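SusD homolog (Bacteroides thetaiotaomicron, PDB 3SGH) probably binds glycans at the cell surface as a SusD-like outer-membrane lipoprotein, handing them to a partner transporter for uptake. Local coordinates at residues Y270-T275 / Y301-I306; S47-A52 / A253-Y258; R456-R461 / D483-D488; L116-G121 / L489-K494. One frame throughout, in Å; residues are numbered along the deposited sequence.

The four contacts form two touching pairs within one SusD-like, largely helical chain. Contacts 1 and 2 have centres about 12 Å apart: the Phe271 ring of contact 1 packs with its CZ 3.7 Å from Leu255 CD2 of contact 2, and Leu304 reaches Val50. Contacts 3 and 4, about 10 Å apart between centres, are joined by polar bonds, with Leu457 N 2.8 Å from Leu119 O and Arg456 NH2 2.9 Å from Gln120 O. Contacts 1 and 4 lie on opposite sides of the chain's centre, about 32 Å between centres. Along the sequence contacts 2 and 4 cross, their segments alternating, although their nearest atoms stay about 9 Å apart.

Contact 1: residues Y270-T275 / Y301-I306; sequences YFTPQT and YSKLFI
Thr272 O takes the shortest direct hydrogen bond between the two segments, from Ser302 OG at 2.7 Å, with the donor lying in the carbonyl plane. The two segments are irregular, run roughly antiparallel and share a single beta bridge, Phe271 with Leu304, which pins together two parts of the long connection between helix 267-270 and strand 314-317. Thr272 is gripped on three atoms. Besides its carbonyl, its N donates to Lys303 O, and its hydroxyl OG1 accepts from Lys303 N at 3.0 Å. That hydroxyl sits between the backbone N and the carbonyl carbon (chi1 61°), a rotation that turns it toward Lys303 N and beside Lys303 CB. A valine here would probably leave Lys303 N without its acceptor and take away one of the holds on the bridging water. Farther along, Phe305 N donates to Tyr270 O at 2.9 Å in a nearly straight bond, approaching from above the carbonyl plane; Tyr419 OH is a second partner of that oxygen. Phe271 CB lies near Lys303 O, while its ring is directed to Leu255, Val256 and Met259 of helix 253-261, and Tyr270 CB covers one ring face. At the opposite end, water 1 is held by Thr272 OG1 at 2.7 Å and donates a hydrogen bond to Pro273 O at 2.6 Å.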
loop_
_atom_site.group_PDB
_atom_site.type_symbol
_atom_site.label_atom_id
_atom_site.label_comp_id
_atom_site.label_asym_id
_atom_site.label_seq_id
_atom_site.Cartn_x
_atom_site.Cartn_y
_atom_site.Cartn_z
ATOM N N TYR A 270 -6.004 -0.946 -16.521
ATOM C CA TYR A 270 -5.612 -1.697 -15.313
ATOM C C TYR A 270 -5.322 -3.177 -15.561
ATOM O O TYR A 270 -4.444 -3.733 -14.903
ATOM C CB TYR A 270 -6.730 -1.611 -14.280
ATOM C CG TYR A 270 -6.795 -0.343 -13.434
ATOM C CD1 TYR A 270 -6.315 0.870 -13.884
ATOM C CD2 TYR A 270 -7.410 -0.362 -12.168
ATOM C CE1 TYR A 270 -6.401 1.998 -13.088
ATOM C CE2 TYR A 270 -7.516 0.761 -11.396
ATOM C CZ TYR A 270 -7.013 1.942 -11.850
ATOM O OH TYR A 270 -7.106 3.041 -11.041
ATOM N N PHE A 271 -6.063 -3.774 -16.498
ATOM C CA PHE A 271 -6.101 -5.231 -16.680
ATOM C C PHE A 271 -6.118 -5.609 -18.178
ATOM O O PHE A 271 -6.509 -4.796 -19.036
ATOM C CB PHE A 271 -7.391 -5.811 -16.084
ATOM C CG PHE A 271 -7.736 -5.329 -14.709
ATOM C CD1 PHE A 271 -6.866 -5.536 -13.661
ATOM C CD2 PHE A 271 -8.957 -4.710 -14.463
ATOM C CE1 PHE A 271 -7.198 -5.100 -12.396
ATOM C CE2 PHE A 271 -9.296 -4.248 -13.172
ATOM C CZ PHE A 271 -8.427 -4.442 -12.165
ATOM N N THR A 272 -5.790 -6.868 -18.476
ATOM C CA THR A 272 -6.067 -7.459 -19.781
ATOM C C THR A 272 -7.323 -8.295 -19.679
ATOM O O THR A 272 -7.583 -8.865 -18.613
ATOM C CB THR A 272 -4.913 -8.349 -20.248
ATOM O OG1 THR A 272 -4.715 -9.427 -19.312
ATOM C CG2 THR A 272 -3.665 -7.535 -20.367
ATOM N N PRO A 273 -8.101 -8.372 -20.754
ATOM C CA PRO A 273 -9.239 -9.287 -20.829
ATOM C C PRO A 273 -8.764 -10.733 -20.679
ATOM O O PRO A 273 -7.667 -11.072 -21.149
ATOM C CB PRO A 273 -9.757 -9.071 -22.266
ATOM C CG PRO A 273 -9.462 -7.656 -22.511
ATOM C CD PRO A 273 -8.107 -7.430 -21.887
ATOM N N GLN A 274 -9.581 -11.564 -20.032
ATOM C CA GLN A 274 -9.309 -12.999 -19.942
ATOM C C GLN A 274 -9.336 -13.608 -21.319
ATOM O O GLN A 274 -10.087 -13.162 -22.182
ATOM C CB GLN A 274 -10.282 -13.701 -19.002
ATOM C CG GLN A 274 -11.723 -13.739 -19.452
ATOM C CD GLN A 274 -12.042 -14.881 -20.405
ATOM O OE1 GLN A 274 -11.342 -15.929 -20.446
ATOM N NE2 GLN A 274 -13.146 -14.719 -21.139
ATOM N N THR A 275 -8.489 -14.613 -21.538
ATOM C CA THR A 275 -8.432 -15.285 -22.833
ATOM C C THR A 275 -8.657 -16.805 -22.694
ATOM O O THR A 275 -8.406 -17.579 -23.645
ATOM C CB THR A 275 -7.087 -15.040 -23.527
ATOM O OG1 THR A 275 -6.037 -15.547 -22.677
ATOM C CG2 THR A 275 -6.907 -13.526 -23.838
ATOM N N TYR A 301 -6.567 -15.931 -17.048
ATOM C CA TYR A 301 -7.397 -14.954 -16.423
ATOM C C TYR A 301 -6.784 -13.551 -16.627
ATOM O O TYR A 301 -5.660 -13.438 -17.109
ATOM C CB TYR A 301 -7.591 -15.285 -14.927
ATOM C CG TYR A 301 -8.568 -16.431 -14.644
ATOM C CD1 TYR A 301 -8.403 -17.702 -15.246
ATOM C CD2 TYR A 301 -9.619 -16.281 -13.698
ATOM C CE1 TYR A 301 -9.268 -18.761 -14.982
ATOM C CE2 TYR A 301 -10.460 -17.349 -13.412
ATOM C CZ TYR A 301 -10.284 -18.577 -14.065
ATOM O OH TYR A 301 -11.100 -19.630 -13.809
ATOM N N SER A 302 -7.514 -12.498 -16.264
ATOM C CA SER A 302 -7.000 -11.142 -16.424
ATOM C C SER A 302 -5.653 -10.911 -15.726
ATOM O O SER A 302 -5.490 -11.243 -14.534
ATOM C CB SER A 302 -7.990 -10.119 -15.925
ATOM O OG SER A 302 -9.111 -10.072 -16.782
ATOM N N LYS A 303 -4.735 -10.313 -16.476
ATOM C CA LYS A 303 -3.433 -9.944 -15.978
ATOM C C LYS A 303 -3.415 -8.486 -15.566
ATOM O O LYS A 303 -4.279 -7.689 -15.952
ATOM C CB LYS A 303 -2.374 -10.166 -17.042
ATOM C CG LYS A 303 -2.313 -11.592 -17.581
ATOM C CD LYS A 303 -1.264 -11.809 -18.667
ATOM C CE LYS A 303 -1.778 -11.305 -20.037
ATOM N NZ LYS A 303 -0.844 -11.491 -21.246
ATOM N N LEU A 304 -2.421 -8.135 -14.754
ATOM C CA LEU A 304 -2.162 -6.733 -14.447
ATOM C C LEU A 304 -1.581 -6.107 -15.725
ATOM O O LEU A 304 -0.623 -6.638 -16.323
ATOM C CB LEU A 304 -1.151 -6.634 -13.287
ATOM C CG LEU A 304 -1.424 -7.460 -12.019
ATOM C CD1 LEU A 304 -0.285 -7.259 -11.030
ATOM C CD2 LEU A 304 -2.759 -7.058 -11.385
ATOM N N PHE A 305 -2.143 -4.959 -16.110
ATOM C CA PHE A 305 -1.696 -4.246 -17.296
ATOM C C PHE A 305 -0.182 -3.942 -17.258
ATOM O O PHE A 305 0.523 -4.041 -18.266
ATOM C CB PHE A 305 -2.475 -2.965 -17.494
ATOM C CG PHE A 305 -2.114 -2.276 -18.791
ATOM C CD1 PHE A 305 -1.099 -1.335 -18.829
ATOM C CD2 PHE A 305 -2.730 -2.658 -19.978
ATOM C CE1 PHE A 305 -0.702 -0.758 -20.049
ATOM C CE2 PHE A 305 -2.370 -2.098 -21.180
ATOM C CZ PHE A 305 -1.339 -1.121 -21.230
ATOM N N ILE A 306 0.322 -3.569 -16.098
ATOM C CA ILE A 306 1.740 -3.155 -15.962
ATOM C C ILE A 306 2.677 -4.312 -16.316
ATOM O O ILE A 306 3.782 -4.068 -16.769
ATOM C CB ILE A 306 2.046 -2.616 -14.531
ATOM C CG1 ILE A 306 3.385 -1.845 -14.490
ATOM C CG2 ILE A 306 1.980 -3.767 -13.506
ATOM C CD1 ILE A 306 3.573 -1.090 -13.121
HETATM O O HOH W 1 -5.418 -11.936 -20.175
#

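Contact 2: residues S47-A52 / A253-Y258; sequences SGQVTA and ACLVSY
One backbone hydrogen bond joins the segments: Leu255 N, in the first turn of helix 253-261, donates to Gly48 O at 3.0 Å. The donor lies nearly along the C=O axis, while the angle at the hydrogen is a less straight 144°. Inside the helix, Ala253 O receives both Ser257 N and Ser257 OG, from opposite faces of its plane.

The remaining touches are van der Waals. Leu255 CB lies 3.4 Å from Gly48 O, and Cys254 CB stands 3.5 Å from the same oxygen. Leu255 has CG anti to its backbone N (chi1 -176°), which carries CD2 slantwise across Gln49, carbon on carbon, 4.0 Å from both CB and CG of that side chain. The amide beyond is bound elsewhere, OE1 to Asp421 N and NE2 to Cys418 O, while Trp415 of helix 403-417 packs on Gln49, Cys254 and Leu255 alike. Gly48 has positive phi, and a CB there would come tight against Cys254 SG.

Strand 50-52 pairs with strand 249-251 just ahead of the helix. The chemistry thus implies that an early-turn amide, lacking an acceptor within its own helix, is satisfied by a buried loop carbonyl that Leu255 CB and Cys254 CB also touch.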
loop_
_atom_site.group_PDB
_atom_site.type_symbol
_atom_site.label_atom_id
_atom_site.label_comp_id
_atom_site.label_asym_id
_atom_site.label_seq_id
_atom_site.Cartn_x
_atom_site.Cartn_y
_atom_site.Cartn_z
ATOM N N SER A 47 -5.118 -6.633 0.042
ATOM C CA SER A 47 -5.630 -5.391 -0.481
ATOM C C SER A 47 -6.579 -5.538 -1.666
ATOM O O SER A 47 -7.070 -4.505 -2.169
ATOM C CB SER A 47 -4.483 -4.434 -0.869
ATOM O OG SER A 47 -3.739 -4.050 0.279
ATOM N N GLY A 48 -6.809 -6.763 -2.144
ATOM C CA GLY A 48 -7.911 -7.022 -3.100
ATOM C C GLY A 48 -7.676 -6.666 -4.553
ATOM O O GLY A 48 -8.628 -6.700 -5.326
ATOM N N GLN A 49 -6.436 -6.316 -4.921
ATOM C CA GLN A 49 -6.110 -5.884 -6.300
ATOM C C GLN A 49 -5.335 -6.912 -7.132
ATOM O O GLN A 49 -5.594 -7.095 -8.326
ATOM C CB GLN A 49 -5.304 -4.582 -6.286
ATOM C CG GLN A 49 -5.832 -3.481 -5.428
ATOM C CD GLN A 49 -5.139 -2.163 -5.704
ATOM O OE1 GLN A 49 -3.945 -2.124 -5.859
ATOM N NE2 GLN A 49 -5.911 -1.068 -5.778
ATOM N N VAL A 50 -4.416 -7.615 -6.478
ATOM C CA VAL A 50 -3.672 -8.741 -7.071
ATOM C C VAL A 50 -3.930 -10.055 -6.346
ATOM O O VAL A 50 -4.297 -10.071 -5.152
ATOM C CB VAL A 50 -2.152 -8.449 -7.074
ATOM C CG1 VAL A 50 -1.912 -6.987 -7.563
ATOM C CG2 VAL A 50 -1.567 -8.616 -5.660
ATOM N N THR A 51 -3.824 -11.144 -7.079
ATOM C CA THR A 51 -3.934 -12.495 -6.507
ATOM C C THR A 51 -2.662 -13.275 -6.858
ATOM O O THR A 51 -2.271 -13.310 -7.997
ATOM C CB THR A 51 -5.176 -13.227 -7.021
ATOM O OG1 THR A 51 -6.335 -12.588 -6.482
ATOM C CG2 THR A 51 -5.177 -14.709 -6.600
ATOM N N ALA A 52 -2.018 -13.870 -5.857
ATOM C CA ALA A 52 -0.918 -14.810 -6.084
ATOM C C ALA A 52 -1.476 -16.176 -6.538
ATOM O O ALA A 52 -2.251 -16.802 -5.825
ATOM C CB ALA A 52 -0.068 -14.938 -4.804
ATOM N N ALA A 253 -10.030 -11.018 -8.142
ATOM C CA ALA A 253 -11.466 -11.052 -8.302
ATOM C C ALA A 253 -12.172 -9.832 -7.735
ATOM O O ALA A 253 -13.166 -9.354 -8.277
ATOM C CB ALA A 253 -11.983 -12.298 -7.533
ATOM N N CYS A 254 -11.681 -9.364 -6.590
ATOM C CA CYS A 254 -12.330 -8.304 -5.846
ATOM C C CYS A 254 -12.310 -6.935 -6.579
ATOM O O CYS A 254 -13.358 -6.434 -6.923
ATOM C CB CYS A 254 -11.673 -8.184 -4.468
ATOM S SG CYS A 254 -12.425 -6.952 -3.407
ATOM N N LEU A 255 -11.125 -6.384 -6.873
ATOM C CA LEU A 255 -11.070 -5.127 -7.603
ATOM C C LEU A 255 -11.762 -5.237 -8.976
ATOM O O LEU A 255 -12.515 -4.333 -9.366
ATOM C CB LEU A 255 -9.630 -4.659 -7.801
ATOM C CG LEU A 255 -9.476 -3.298 -8.487
ATOM C CD1 LEU A 255 -10.154 -2.186 -7.683
ATOM C CD2 LEU A 255 -7.963 -3.004 -8.771
ATOM N N VAL A 256 -11.531 -6.320 -9.704
ATOM C CA VAL A 256 -12.121 -6.484 -11.047
ATOM C C VAL A 256 -13.657 -6.481 -10.947
ATOM O O VAL A 256 -14.349 -5.841 -11.728
ATOM C CB VAL A 256 -11.615 -7.776 -11.762
ATOM C CG1 VAL A 256 -12.323 -7.955 -13.102
ATOM C CG2 VAL A 256 -10.044 -7.720 -11.929
ATOM N N SER A 257 -14.208 -7.219 -9.987
ATOM C CA SER A 257 -15.675 -7.252 -9.768
ATOM C C SER A 257 -16.275 -5.899 -9.369
ATOM O O SER A 257 -17.363 -5.503 -9.854
ATOM C CB SER A 257 -16.034 -8.303 -8.701
ATOM O OG SER A 257 -15.743 -9.585 -9.220
ATOM N N TYR A 258 -15.612 -5.155 -8.497
ATOM C CA TYR A 258 -16.116 -3.816 -8.209
ATOM C C TYR A 258 -16.174 -2.988 -9.516
ATOM O O TYR A 258 -17.178 -2.339 -9.839
ATOM C CB TYR A 258 -15.215 -3.084 -7.234
ATOM C CG TYR A 258 -15.535 -3.247 -5.729
ATOM C CD1 TYR A 258 -15.208 -4.385 -5.020
ATOM C CD2 TYR A 258 -16.136 -2.205 -5.048
ATOM C CE1 TYR A 258 -15.459 -4.466 -3.631
ATOM C CE2 TYR A 258 -16.373 -2.278 -3.709
ATOM C CZ TYR A 258 -16.054 -3.408 -3.008
ATOM O OH TYR A 258 -16.269 -3.416 -1.653
#

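Contact 3: residues R456-R461 / D483-D488; sequences RLRFTR and DSNGTD
Charge comes first: Arg456 grips Asp483 end-on, NH1 at 2.8 Å and NH2 at 3.1 Å from the single oxygen OD1. That oxygen lies in the guanidinium plane, and NH1 meets its anti lone pair; the two flat groups are turned 61° to each other. Phe459 N takes the syn lone pair of the same OD1, also at 3.1 Å, so three donors hold one carboxylate oxygen, which probably stabilises its negative charge. Asp483 CG is anti to the backbone N (chi1 -177°), a rotation that carries the carboxylate across to these donors, and OD2 binds Tyr464 OH.

Hydrogen bonds to uncharged acceptors and through water follow. Arg456 NH1 also donates to Ser484 O at 3.1 Å, from above that carbonyl plane. Arg458 NE donates to Asn485 OD1 at 2.9 Å, its guanidinium and the amide 27° apart. Water 2 links Arg458 NH2 with Asn485 ND2, and water 3 joins Arg458 NH1 to Asp483 OD2. Ser484 OG accepts from Gly486 N, an ST turn within the type I turn 484-487, and also bonds Asp447 OD2.

Packing is tightest at Arg456 CD, 3.0 Å from Thr487 O, a buried carbonyl without a polar partner. Arg456 NH2 lies over one face of the Phe459 ring, offset toward its rim; this ring reaches helix 468-477. NH2 and Leu457 N bind the C-terminal end of helix 100-120, while Thr460 caps helix 461-466.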
loop_
_atom_site.group_PDB
_atom_site.type_symbol
_atom_site.label_atom_id
_atom_site.label_comp_id
_atom_site.label_asym_id
_atom_site.label_seq_id
_atom_site.Cartn_x
_atom_site.Cartn_y
_atom_site.Cartn_z
ATOM N N ARG A 456 -2.133 -8.801 10.788
ATOM C CA ARG A 456 -0.730 -8.384 10.786
ATOM C C ARG A 456 0.186 -9.532 10.353
ATOM O O ARG A 456 -0.217 -10.696 10.359
ATOM C CB ARG A 456 -0.284 -7.929 12.183
ATOM C CG ARG A 456 -0.166 -9.007 13.226
ATOM C CD ARG A 456 0.124 -8.479 14.600
ATOM N NE ARG A 456 1.565 -8.250 14.768
ATOM C CZ ARG A 456 2.425 -9.183 15.165
ATOM N NH1 ARG A 456 2.023 -10.440 15.387
ATOM N NH2 ARG A 456 3.713 -8.878 15.305
ATOM N N LEU A 457 1.422 -9.193 10.005
ATOM C CA LEU A 457 2.481 -10.189 9.905
ATOM C C LEU A 457 3.131 -10.333 11.288
ATOM O O LEU A 457 3.057 -9.424 12.102
ATOM C CB LEU A 457 3.512 -9.764 8.852
ATOM C CG LEU A 457 3.179 -10.144 7.403
ATOM C CD1 LEU A 457 1.781 -9.725 6.972
ATOM C CD2 LEU A 457 4.253 -9.561 6.468
ATOM N N ARG A 458 3.782 -11.468 11.525
ATOM C CA ARG A 458 4.419 -11.768 12.779
ATOM C C ARG A 458 5.879 -11.332 12.753
ATOM O O ARG A 458 6.454 -11.094 11.674
ATOM C CB ARG A 458 4.335 -13.275 13.064
ATOM C CG ARG A 458 2.928 -13.760 13.359
ATOM C CD ARG A 458 2.861 -15.277 13.595
ATOM N NE ARG A 458 3.073 -15.977 12.311
ATOM C CZ ARG A 458 4.213 -16.538 11.920
ATOM N NH1 ARG A 458 5.285 -16.532 12.707
ATOM N NH2 ARG A 458 4.305 -17.101 10.723
ATOM N N PHE A 459 6.454 -11.252 13.952
ATOM C CA PHE A 459 7.883 -11.019 14.150
ATOM C C PHE A 459 8.658 -12.202 13.503
ATOM O O PHE A 459 8.142 -13.332 13.389
ATOM C CB PHE A 459 8.186 -10.887 15.652
ATOM C CG PHE A 459 7.461 -9.736 16.345
ATOM C CD1 PHE A 459 7.284 -8.527 15.716
ATOM C CD2 PHE A 459 7.031 -9.886 17.647
ATOM C CE1 PHE A 459 6.684 -7.452 16.384
ATOM C CE2 PHE A 459 6.435 -8.839 18.328
ATOM C CZ PHE A 459 6.251 -7.638 17.711
ATOM N N THR A 460 9.885 -11.943 13.070
ATOM C CA THR A 460 10.633 -12.928 12.301
ATOM C C THR A 460 11.441 -13.926 13.120
ATOM O O THR A 460 11.845 -13.652 14.264
ATOM C CB THR A 460 11.633 -12.236 11.371
ATOM O OG1 THR A 460 12.648 -11.619 12.180
ATOM C CG2 THR A 460 10.907 -11.201 10.449
ATOM N N ARG A 461 11.713 -15.079 12.509
ATOM C CA ARG A 461 12.518 -16.094 13.165
ATOM C C ARG A 461 13.898 -15.542 13.446
ATOM O O ARG A 461 14.476 -15.846 14.505
ATOM C CB ARG A 461 12.611 -17.419 12.375
ATOM C CG ARG A 461 13.561 -18.451 13.113
ATOM C CD ARG A 461 13.496 -19.916 12.647
ATOM N NE ARG A 461 12.233 -20.502 13.089
ATOM C CZ ARG A 461 12.077 -21.514 13.936
ATOM N NH1 ARG A 461 13.111 -22.188 14.489
ATOM N NH2 ARG A 461 10.831 -21.869 14.222
ATOM N N ASP A 483 2.044 -12.778 19.559
ATOM C CA ASP A 483 2.623 -12.582 18.221
ATOM C C ASP A 483 1.919 -13.521 17.232
ATOM O O ASP A 483 2.430 -14.577 16.869
ATOM C CB ASP A 483 4.144 -12.842 18.267
ATOM C CG ASP A 483 4.849 -12.597 16.921
ATOM O OD1 ASP A 483 4.305 -11.842 16.072
ATOM O OD2 ASP A 483 5.976 -13.174 16.729
ATOM N N SER A 484 0.729 -13.110 16.824
ATOM C CA SER A 484 -0.177 -13.848 15.979
ATOM C C SER A 484 -0.531 -13.099 14.706
ATOM O O SER A 484 -0.620 -11.853 14.724
ATOM C CB SER A 484 -1.492 -14.052 16.761
ATOM O OG SER A 484 -2.490 -14.644 15.978
ATOM N N ASN A 485 -0.829 -13.857 13.651
ATOM C CA ASN A 485 -1.410 -13.288 12.418
ATOM C C ASN A 485 -2.743 -12.571 12.676
ATOM O O ASN A 485 -3.154 -11.706 11.910
ATOM C CB ASN A 485 -1.702 -14.394 11.389
ATOM C CG ASN A 485 -0.456 -15.026 10.800
ATOM O OD1 ASN A 485 0.694 -14.682 11.170
ATOM N ND2 ASN A 485 -0.668 -15.984 9.897
ATOM N N GLY A 486 -3.448 -12.971 13.727
ATOM C CA GLY A 486 -4.782 -12.438 14.004
ATOM C C GLY A 486 -4.846 -11.301 15.038
ATOM O O GLY A 486 -5.944 -10.793 15.348
ATOM N N THR A 487 -3.685 -10.914 15.567
ATOM C CA THR A 487 -3.533 -9.809 16.489
ATOM C C THR A 487 -3.570 -8.473 15.770
ATOM O O THR A 487 -2.895 -8.289 14.792
ATOM C CB THR A 487 -2.233 -9.931 17.311
ATOM O OG1 THR A 487 -2.365 -11.054 18.201
ATOM C CG2 THR A 487 -1.962 -8.720 18.190
ATOM N N ASP A 488 -4.393 -7.566 16.298
ATOM C CA ASP A 488 -4.535 -6.246 15.745
ATOM C C ASP A 488 -3.377 -5.319 16.082
ATOM O O ASP A 488 -2.842 -5.309 17.191
ATOM C CB ASP A 488 -5.872 -5.638 16.151
ATOM C CG ASP A 488 -7.006 -5.984 15.162
ATOM O OD1 ASP A 488 -6.849 -5.769 13.927
ATOM O OD2 ASP A 488 -8.071 -6.475 15.654
HETATM O O HOH W 2 1.659 -17.791 9.439
HETATM O O HOH W 3 6.103 -15.521 15.295
#

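Contact 4: residues L116-G121 / L489-K494; sequences LASLQG and LWWAMK
Leu489 presses its two methyls against the C-terminal end of helix 100-120, in the mostly helical SusD-like fold, while Trp491 sets the edge of its indole against the same end. The leucine side is the close one. CD1 touches Ser118 O at 3.3 Å and Ala117 O at 3.6 Å, and CD2 lies 3.5 Å from Gly121 CA. CG sits beside the backbone N and anti to the carbonyl carbon (chi1 -61°), which spreads the methyls over the last turn. Gly121, the first residue past the helix, has positive phi, and a CB there would clash with CD2. An alanine in place of Leu489 would probably open a gap against the carbonyls of Ala117 and Ser118 and leave Gly121 without its methyl neighbour.

Looser contact is made by Trp491: CZ2 is 3.7 Å from Ser118 O, and no direct hydrogen bond crosses the contact. Leu489 CB lies over one face of this ring, offset toward its rim, and Trp144 of helix 140-162 meets the indole at about 80°. Ser118 O is bound by Arg430 NH2 of helix 424-432. Lys494 NZ fastens the type I turn 489-492 by bonding Leu489 O and Ala492 O. At the indole N-H, water 4 donates to Ala117 O at 2.8 Å and accepts a weak bond from Trp491 NE1 at 3.0 Å.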
loop_
_atom_site.group_PDB
_atom_site.type_symbol
_atom_site.label_atom_id
_atom_site.label_comp_id
_atom_site.label_asym_id
_atom_site.label_seq_id
_atom_site.Cartn_x
_atom_site.Cartn_y
_atom_site.Cartn_z
ATOM N N LEU A 116 6.704 -1.245 7.155
ATOM C CA LEU A 116 6.979 -2.411 7.993
ATOM C C LEU A 116 6.149 -2.316 9.284
ATOM O O LEU A 116 5.617 -3.319 9.772
ATOM C CB LEU A 116 8.490 -2.543 8.252
ATOM C CG LEU A 116 8.922 -3.824 8.982
ATOM C CD1 LEU A 116 8.414 -5.094 8.235
ATOM C CD2 LEU A 116 10.478 -3.861 9.231
ATOM N N ALA A 117 6.013 -1.112 9.843
ATOM C CA ALA A 117 5.166 -0.904 11.039
ATOM C C ALA A 117 3.702 -1.240 10.746
ATOM O O ALA A 117 3.025 -1.824 11.608
ATOM C CB ALA A 117 5.260 0.546 11.580
ATOM N N SER A 118 3.241 -0.903 9.549
ATOM C CA SER A 118 1.875 -1.218 9.081
ATOM C C SER A 118 1.659 -2.718 8.814
ATOM O O SER A 118 0.523 -3.174 8.705
ATOM C CB SER A 118 1.543 -0.395 7.856
ATOM O OG SER A 118 1.539 0.994 8.196
ATOM N N LEU A 119 2.754 -3.469 8.694
ATOM C CA LEU A 119 2.719 -4.910 8.583
ATOM C C LEU A 119 2.746 -5.610 9.960
ATOM O O LEU A 119 1.878 -6.429 10.236
ATOM C CB LEU A 119 3.910 -5.387 7.733
ATOM C CG LEU A 119 3.808 -5.098 6.231
ATOM C CD1 LEU A 119 5.145 -5.301 5.480
ATOM C CD2 LEU A 119 2.704 -6.007 5.558
ATOM N N GLN A 120 3.786 -5.369 10.769
ATOM C CA GLN A 120 4.026 -6.175 11.956
ATOM C C GLN A 120 3.801 -5.467 13.280
ATOM O O GLN A 120 3.660 -6.116 14.301
ATOM C CB GLN A 120 5.450 -6.761 11.953
ATOM C CG GLN A 120 6.555 -5.792 12.142
ATOM C CD GLN A 120 7.869 -6.514 12.344
ATOM O OE1 GLN A 120 8.281 -7.280 11.493
ATOM N NE2 GLN A 120 8.490 -6.330 13.503
ATOM N N GLY A 121 3.747 -4.145 13.261
ATOM C CA GLY A 121 3.563 -3.377 14.485
ATOM C C GLY A 121 4.883 -2.885 15.050
ATOM O O GLY A 121 5.632 -2.190 14.343
ATOM N N LEU A 489 -3.025 -4.525 15.074
ATOM C CA LEU A 489 -2.123 -3.405 15.244
ATOM C C LEU A 489 -2.757 -2.218 15.999
ATOM O O LEU A 489 -3.973 -2.090 16.103
ATOM C CB LEU A 489 -1.595 -2.984 13.884
ATOM C CG LEU A 489 -0.801 -4.077 13.169
ATOM C CD1 LEU A 489 -0.160 -3.554 11.890
ATOM C CD2 LEU A 489 0.298 -4.688 14.083
ATOM N N TRP A 490 -1.895 -1.308 16.446
ATOM C CA TRP A 490 -2.268 -0.261 17.395
ATOM C C TRP A 490 -3.333 0.682 16.783
ATOM O O TRP A 490 -4.267 1.144 17.467
ATOM C CB TRP A 490 -0.992 0.496 17.748
ATOM C CG TRP A 490 -1.131 1.752 18.487
ATOM C CD1 TRP A 490 -1.489 1.906 19.814
ATOM C CD2 TRP A 490 -0.778 3.059 18.016
ATOM N NE1 TRP A 490 -1.413 3.246 20.156
ATOM C CE2 TRP A 490 -1.001 3.960 19.065
ATOM C CE3 TRP A 490 -0.324 3.550 16.803
ATOM C CZ2 TRP A 490 -0.785 5.345 18.927
ATOM C CZ3 TRP A 490 -0.115 4.921 16.671
ATOM C CH2 TRP A 490 -0.353 5.790 17.713
ATOM N N TRP A 491 -3.176 0.942 15.494
ATOM C CA TRP A 491 -4.034 1.846 14.742
ATOM C C TRP A 491 -5.226 1.149 14.095
ATOM O O TRP A 491 -6.111 1.836 13.582
ATOM C CB TRP A 491 -3.243 2.562 13.645
ATOM C CG TRP A 491 -2.452 1.617 12.756
ATOM C CD1 TRP A 491 -1.157 1.268 12.901
ATOM C CD2 TRP A 491 -2.936 0.893 11.594
ATOM N NE1 TRP A 491 -0.780 0.374 11.902
ATOM C CE2 TRP A 491 -1.849 0.147 11.085
ATOM C CE3 TRP A 491 -4.156 0.844 10.919
ATOM C CZ2 TRP A 491 -1.968 -0.686 9.975
ATOM C CZ3 TRP A 491 -4.274 0.032 9.791
ATOM C CH2 TRP A 491 -3.198 -0.734 9.342
ATOM N N ALA A 492 -5.274 -0.185 14.133
ATOM C CA ALA A 492 -6.346 -0.927 13.435
ATOM C C ALA A 492 -7.598 -0.918 14.279
ATOM O O ALA A 492 -7.522 -0.829 15.506
ATOM C CB ALA A 492 -5.927 -2.381 13.178
HETATM N N MSE A 493 -8.756 -1.054 13.639
HETATM C CA MSE A 493 -10.015 -1.208 14.357
HETATM C C MSE A 493 -10.022 -2.578 15.048
HETATM O O MSE A 493 -9.627 -3.567 14.466
HETATM C CB MSE A 493 -11.193 -1.125 13.384
HETATM C CG MSE A 493 -12.504 -1.254 14.091
HETATM SE SE MSE A 493 -13.972 -0.756 12.908
HETATM C CE MSE A 493 -13.486 -1.616 11.263
ATOM N N LYS A 494 -10.391 -2.600 16.316
ATOM C CA LYS A 494 -10.396 -3.832 17.085
ATOM C C LYS A 494 -11.724 -4.527 16.923
ATOM O O LYS A 494 -12.656 -3.953 16.350
ATOM C CB LYS A 494 -10.123 -3.533 18.559
ATOM C CG LYS A 494 -8.844 -2.739 18.841
ATOM C CD LYS A 494 -7.619 -3.325 18.181
ATOM C CE LYS A 494 -6.356 -2.611 18.611
ATOM N NZ LYS A 494 -6.247 -1.236 17.963
HETATM O O HOH W 4 1.715 -0.155 13.489
#